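Putative chemotaxis protein (Desulfovibrio vulgaris str. Hildenborough, PDB 3H4Y) is a putative CheX-family chemotaxis protein, probably a phosphatase that dephosphorylates the response regulator CheY. Local coordinates at residues 3-7 / 33-37; 46-50 / 92-97. One frame throughout, in Å; residues are numbered along the deposited sequence. Where two conformers were deposited one is given.

In the fold
Contacts 1 and 2 lie in series along the chain and reach the same six-stranded antiparallel sheet at different places. In contact 1 the N-terminal turn 3-7 covers an edge strand, 30-37, at the surface and about 15 Å from the centre of the chain. Contact 2 is buried, about 6 Å from that centre, where strand 47-54 meets helix 84-109. This helix carries Glu94 and Asn97, whose E-x-x-N spacing is probably the active-site motif, as in CheC/CheX phosphatases. Contact 1 is far from it: the contact centres are 22 Å apart, the nearest atoms about 13 Å. A bound 2-methylpentane-2,4-diol, probably from the crystallisation liquor, lies about 4 Å from the side chain of Val36.

Contact 1. Residues 3-7 / 33-37; sequences SVNGI and KPYVK
Asn5 extends its amide toward Pro34 because CG stands opposite the backbone N (chi1 -169°). Ile7 places CG1 opposite its own carbonyl carbon (chi1 -58°) and continues extended, which carries CD1 out to the backbone of Pro34 and Tyr35. The Asn5 amide makes the polar part of the contact: ND2 donates to Pro34 O at 2.8 Å. With an N-H...O angle of 164° the bond is nearly straight, and Pro34 O lies almost in the amide plane, so this bond helps to fix the amide's rotation. On the other end of the amide, Asn5 OD1 accepts from a water at 2.8 Å, and that water also receives a long, weak bond from Lys33 NZ. The aliphatic part of Lys33 passes obliquely beside the amide, its CG 3.6 Å from Asn5 ND2.

The apolar part is carried by Ile7. Its CD1 packs 3.3 Å from Tyr35 CA, and the same methyl meets Pro34 CB at 3.9 Å and Val36 CG1 at 4.0 Å. The Pro34 ring fits under the turn, CB and CG facing Val4 and CD facing Ser3 O. A type I' beta turn from Val4 to Ile7, closed by Ile7 N to Val4 O at 2.8 Å, presents Asn5 and Ile7 to the same partner.

Val4 turns away to pack on Ala10, Lys11 and Ile14 of helix 10-25, and Pro34 also touches Ala10. Pro34, Tyr35 and Val36 lie against Ile140, Ala139 and Met138 of strand 137-144, placing the N-terminal turn beside both the helix and the sheet edge.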
loop_
_atom_site.group_PDB
_atom_site.type_symbol
_atom_site.label_atom_id
_atom_site.label_comp_id
_atom_site.label_asym_id
_atom_site.label_seq_id
_atom_site.Cartn_x
_atom_site.Cartn_y
_atom_site.Cartn_z
ATOM N N SER A 3 -20.863 9.908 15.699
ATOM C CA SER A 3 -20.343 9.266 16.949
ATOM C C SER A 3 -18.945 8.729 16.671
ATOM O O SER A 3 -18.748 7.873 15.783
ATOM C CB SER A 3 -21.275 8.139 17.415
ATOM O OG SER A 3 -21.205 7.010 16.552
ATOM N N VAL A 4 -17.965 9.218 17.428
ATOM C CA VAL A 4 -16.595 8.882 17.115
ATOM C C VAL A 4 -15.799 8.244 18.248
ATOM O O VAL A 4 -14.584 8.090 18.117
ATOM C CB VAL A 4 -15.855 10.103 16.496
ATOM C CG1 VAL A 4 -16.473 10.426 15.127
ATOM C CG2 VAL A 4 -15.892 11.329 17.433
ATOM N N ASN A 5 -16.464 7.855 19.339
ATOM C CA ASN A 5 -15.778 7.138 20.411
ATOM C C ASN A 5 -14.521 7.909 20.859
ATOM O O ASN A 5 -13.471 7.306 21.132
ATOM C CB ASN A 5 -15.398 5.724 19.911
ATOM C CG ASN A 5 -14.903 4.795 21.030
ATOM O OD1 ASN A 5 -15.293 4.930 22.197
ATOM N ND2 ASN A 5 -14.035 3.852 20.667
ATOM N N GLY A 6 -14.648 9.242 20.904
ATOM C CA GLY A 6 -13.567 10.139 21.328
ATOM C C GLY A 6 -12.425 10.337 20.342
ATOM O O GLY A 6 -11.392 10.903 20.711
ATOM N N ILE A 7 -12.596 9.874 19.099
ATOM C CA ILE A 7 -11.537 9.947 18.096
ATOM C C ILE A 7 -11.932 10.999 17.074
ATOM O O ILE A 7 -12.655 10.714 16.112
ATOM C CB ILE A 7 -11.321 8.579 17.428
ATOM C CG1 ILE A 7 -10.978 7.533 18.490
ATOM C CG2 ILE A 7 -10.198 8.644 16.384
ATOM C CD1 ILE A 7 -11.133 6.127 17.989
ATOM N N LYS A 33 -18.066 1.687 15.292
ATOM C CA LYS A 33 -17.349 2.461 16.318
ATOM C C LYS A 33 -15.910 2.679 15.944
ATOM O O LYS A 33 -15.159 1.715 15.809
ATOM C CB LYS A 33 -17.384 1.720 17.655
ATOM C CG LYS A 33 -16.885 2.564 18.817
ATOM C CD LYS A 33 -17.166 1.926 20.166
ATOM C CE LYS A 33 -16.236 0.775 20.470
ATOM N NZ LYS A 33 -16.708 0.069 21.716
ATOM N N PRO A 34 -15.470 3.946 15.813
ATOM C CA PRO A 34 -14.058 4.124 15.568
ATOM C C PRO A 34 -13.220 3.714 16.766
ATOM O O PRO A 34 -13.684 3.800 17.906
ATOM C CB PRO A 34 -13.940 5.643 15.330
ATOM C CG PRO A 34 -15.252 6.043 14.893
ATOM C CD PRO A 34 -16.199 5.211 15.682
ATOM N N TYR A 35 -12.024 3.222 16.505
ATOM C CA TYR A 35 -11.089 2.862 17.588
ATOM C C TYR A 35 -9.654 2.998 17.111
ATOM O O TYR A 35 -9.386 3.075 15.911
ATOM C CB TYR A 35 -11.347 1.434 18.085
ATOM C CG TYR A 35 -11.014 0.342 17.092
ATOM C CD1 TYR A 35 -11.934 -0.040 16.138
ATOM C CD2 TYR A 35 -9.780 -0.301 17.111
ATOM C CE1 TYR A 35 -11.654 -1.046 15.230
ATOM C CE2 TYR A 35 -9.482 -1.303 16.201
ATOM C CZ TYR A 35 -10.416 -1.676 15.266
ATOM O OH TYR A 35 -10.131 -2.658 14.316
ATOM N N VAL A 36 -8.726 3.056 18.063
ATOM C CA VAL A 36 -7.292 3.069 17.751
ATOM C C VAL A 36 -6.596 1.877 18.429
ATOM O O VAL A 36 -6.920 1.494 19.558
ATOM C CB VAL A 36 -6.622 4.417 18.113
ATOM C CG1 VAL A 36 -7.199 5.554 17.282
ATOM C CG2 VAL A 36 -6.773 4.710 19.604
ATOM N N LYS A 37 -5.668 1.260 17.724
ATOM C CA LYS A 37 -4.933 0.156 18.284
ATOM C C LYS A 37 -3.528 0.019 17.688
ATOM O O LYS A 37 -3.362 0.069 16.468
ATOM C CB LYS A 37 -5.745 -1.113 18.035
ATOM C CG LYS A 37 -5.152 -2.391 18.572
ATOM C CD LYS A 37 -6.138 -3.548 18.359
ATOM C CE LYS A 37 -5.458 -4.906 18.295
ATOM N NZ LYS A 37 -4.871 -5.295 19.612
HETATM O O HOH W 1 -15.315 2.538 23.573
#

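Contact 2. Residues 46-50 / 92-97; sequences VSAVI and VGEVTN
Thr96 can be followed outward from CB, which faces Ala48 CB across the interface at 3.6 Å. One branch, OG1, comes within 3.3 Å of the same Ala48 methyl; the hydroxyl is satisfied by donating to Val92 O, one turn back, at 2.9 Å. Thr96 N binds that carbonyl too, from the opposite face of its plane. The other branch, CG2, stands opposite the backbone N and reaches Ile50 CD1 at 3.8 Å; the two side chains lie alongside, pointing oppositely. Ile50 CD1 continues over the helix backbone to Asn97 CA, 3.7 Å away.

At the other end, Val92 CG1 packs on Ala48 CB at 3.9 Å and CG2 on Val46 CG1. The axes of strand 47-50 and helix 92-97 approach to 8.1 Å, with N-to-C directions 43° apart: a helix laid across a sheet face. The strand meets its buried side, while exposed Glu94 and partly exposed Asn97 form an E-x-x-N sequence, probably the phosphatase motif as in CheC/CheX relatives.

Strands 58-64 and 114-124 flank strand 47-54. Phe64 and Val62 touch Val92 and Thr96, Met123, Ser117 and Pro119 pack on Val46 and Ile50, and helix 66-77 adds Ala69 beside Val46.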
loop_
_atom_site.group_PDB
_atom_site.type_symbol
_atom_site.label_atom_id
_atom_site.label_comp_id
_atom_site.label_asym_id
_atom_site.label_seq_id
_atom_site.Cartn_x
_atom_site.Cartn_y
_atom_site.Cartn_z
ATOM N N VAL A 46 -10.359 -7.411 -0.971
ATOM C CA VAL A 46 -9.864 -6.389 -1.891
ATOM C C VAL A 46 -9.573 -5.151 -1.062
ATOM O O VAL A 46 -10.446 -4.686 -0.316
ATOM C CB VAL A 46 -10.885 -6.036 -3.013
ATOM C CG1 VAL A 46 -10.159 -5.235 -4.123
ATOM C CG2 VAL A 46 -11.546 -7.327 -3.606
ATOM N N SER A 47 -8.364 -4.625 -1.150
ATOM C CA SER A 47 -8.027 -3.421 -0.431
ATOM C C SER A 47 -7.367 -2.427 -1.349
ATOM O O SER A 47 -6.865 -2.781 -2.447
ATOM C CB SER A 47 -6.998 -3.711 0.665
ATOM O OG SER A 47 -7.497 -4.614 1.657
ATOM N N ALA A 48 -7.310 -1.169 -0.875
ATOM C CA ALA A 48 -6.406 -0.221 -1.461
ATOM C C ALA A 48 -5.658 0.534 -0.374
ATOM O O ALA A 48 -6.232 0.851 0.657
ATOM C CB ALA A 48 -7.125 0.803 -2.432
ATOM N N VAL A 49 -4.409 0.877 -0.674
ATOM C CA VAL A 49 -3.506 1.566 0.266
ATOM C C VAL A 49 -2.997 2.827 -0.415
ATOM O O VAL A 49 -2.655 2.787 -1.587
ATOM C CB VAL A 49 -2.323 0.661 0.700
ATOM C CG1 VAL A 49 -1.274 1.432 1.536
ATOM C CG2 VAL A 49 -2.819 -0.581 1.469
ATOM N N ILE A 50 -2.996 3.931 0.333
ATOM C CA ILE A 50 -2.432 5.216 -0.085
ATOM C C ILE A 50 -1.474 5.657 0.994
ATOM O O ILE A 50 -1.779 5.607 2.183
ATOM C CB ILE A 50 -3.519 6.271 -0.290
ATOM C CG1 ILE A 50 -4.284 5.942 -1.576
ATOM C CG2 ILE A 50 -2.950 7.714 -0.250
ATOM C CD1 ILE A 50 -5.483 6.818 -1.836
ATOM N N VAL A 92 -12.112 0.299 -6.755
ATOM C CA VAL A 92 -11.593 0.346 -5.394
ATOM C C VAL A 92 -10.504 1.410 -5.317
ATOM O O VAL A 92 -10.465 2.157 -4.363
ATOM C CB VAL A 92 -11.120 -1.036 -4.857
ATOM C CG1 VAL A 92 -10.459 -0.929 -3.534
ATOM C CG2 VAL A 92 -12.359 -1.965 -4.734
ATOM N N GLY A 93 -9.617 1.460 -6.306
ATOM C CA GLY A 93 -8.582 2.502 -6.320
ATOM C C GLY A 93 -9.176 3.917 -6.337
ATOM O O GLY A 93 -8.745 4.785 -5.574
ATOM N N GLU A 94 -10.164 4.129 -7.215
ATOM C CA GLU A 94 -10.793 5.431 -7.341
ATOM C C GLU A 94 -11.511 5.832 -6.072
ATOM O O GLU A 94 -11.430 7.009 -5.658
ATOM C CB GLU A 94 -11.770 5.474 -8.514
ATOM C CG GLU A 94 -11.066 5.506 -9.840
ATOM C CD GLU A 94 -11.990 5.202 -11.000
ATOM O OE1 GLU A 94 -13.235 5.309 -10.808
ATOM O OE2 GLU A 94 -11.457 4.846 -12.080
ATOM N N VAL A 95 -12.295 4.917 -5.501
ATOM C CA VAL A 95 -12.983 5.209 -4.258
ATOM C C VAL A 95 -12.000 5.589 -3.147
ATOM O O VAL A 95 -12.187 6.574 -2.406
ATOM C CB VAL A 95 -13.867 4.007 -3.809
ATOM C CG1 VAL A 95 -14.166 4.046 -2.313
ATOM C CG2 VAL A 95 -15.117 4.016 -4.589
ATOM N N THR A 96 -10.923 4.834 -3.045
ATOM C CA THR A 96 -9.903 5.100 -2.036
ATOM C C THR A 96 -9.213 6.422 -2.274
ATOM O O THR A 96 -8.970 7.178 -1.334
ATOM C CB THR A 96 -8.921 3.930 -1.915
ATOM O OG1 THR A 96 -9.696 2.753 -1.623
ATOM C CG2 THR A 96 -7.932 4.166 -0.783
ATOM N N ASN A 97 -8.875 6.710 -3.520
ATOM C CA ASN A 97 -8.297 8.000 -3.871
ATOM C C ASN A 97 -9.207 9.177 -3.461
ATOM O O ASN A 97 -8.691 10.199 -2.944
ATOM C CB ASN A 97 -8.015 8.058 -5.347
ATOM C CG ASN A 97 -7.168 9.208 -5.687
ATOM O OD1 ASN A 97 -7.621 10.161 -6.330
ATOM N ND2 ASN A 97 -5.947 9.168 -5.225
#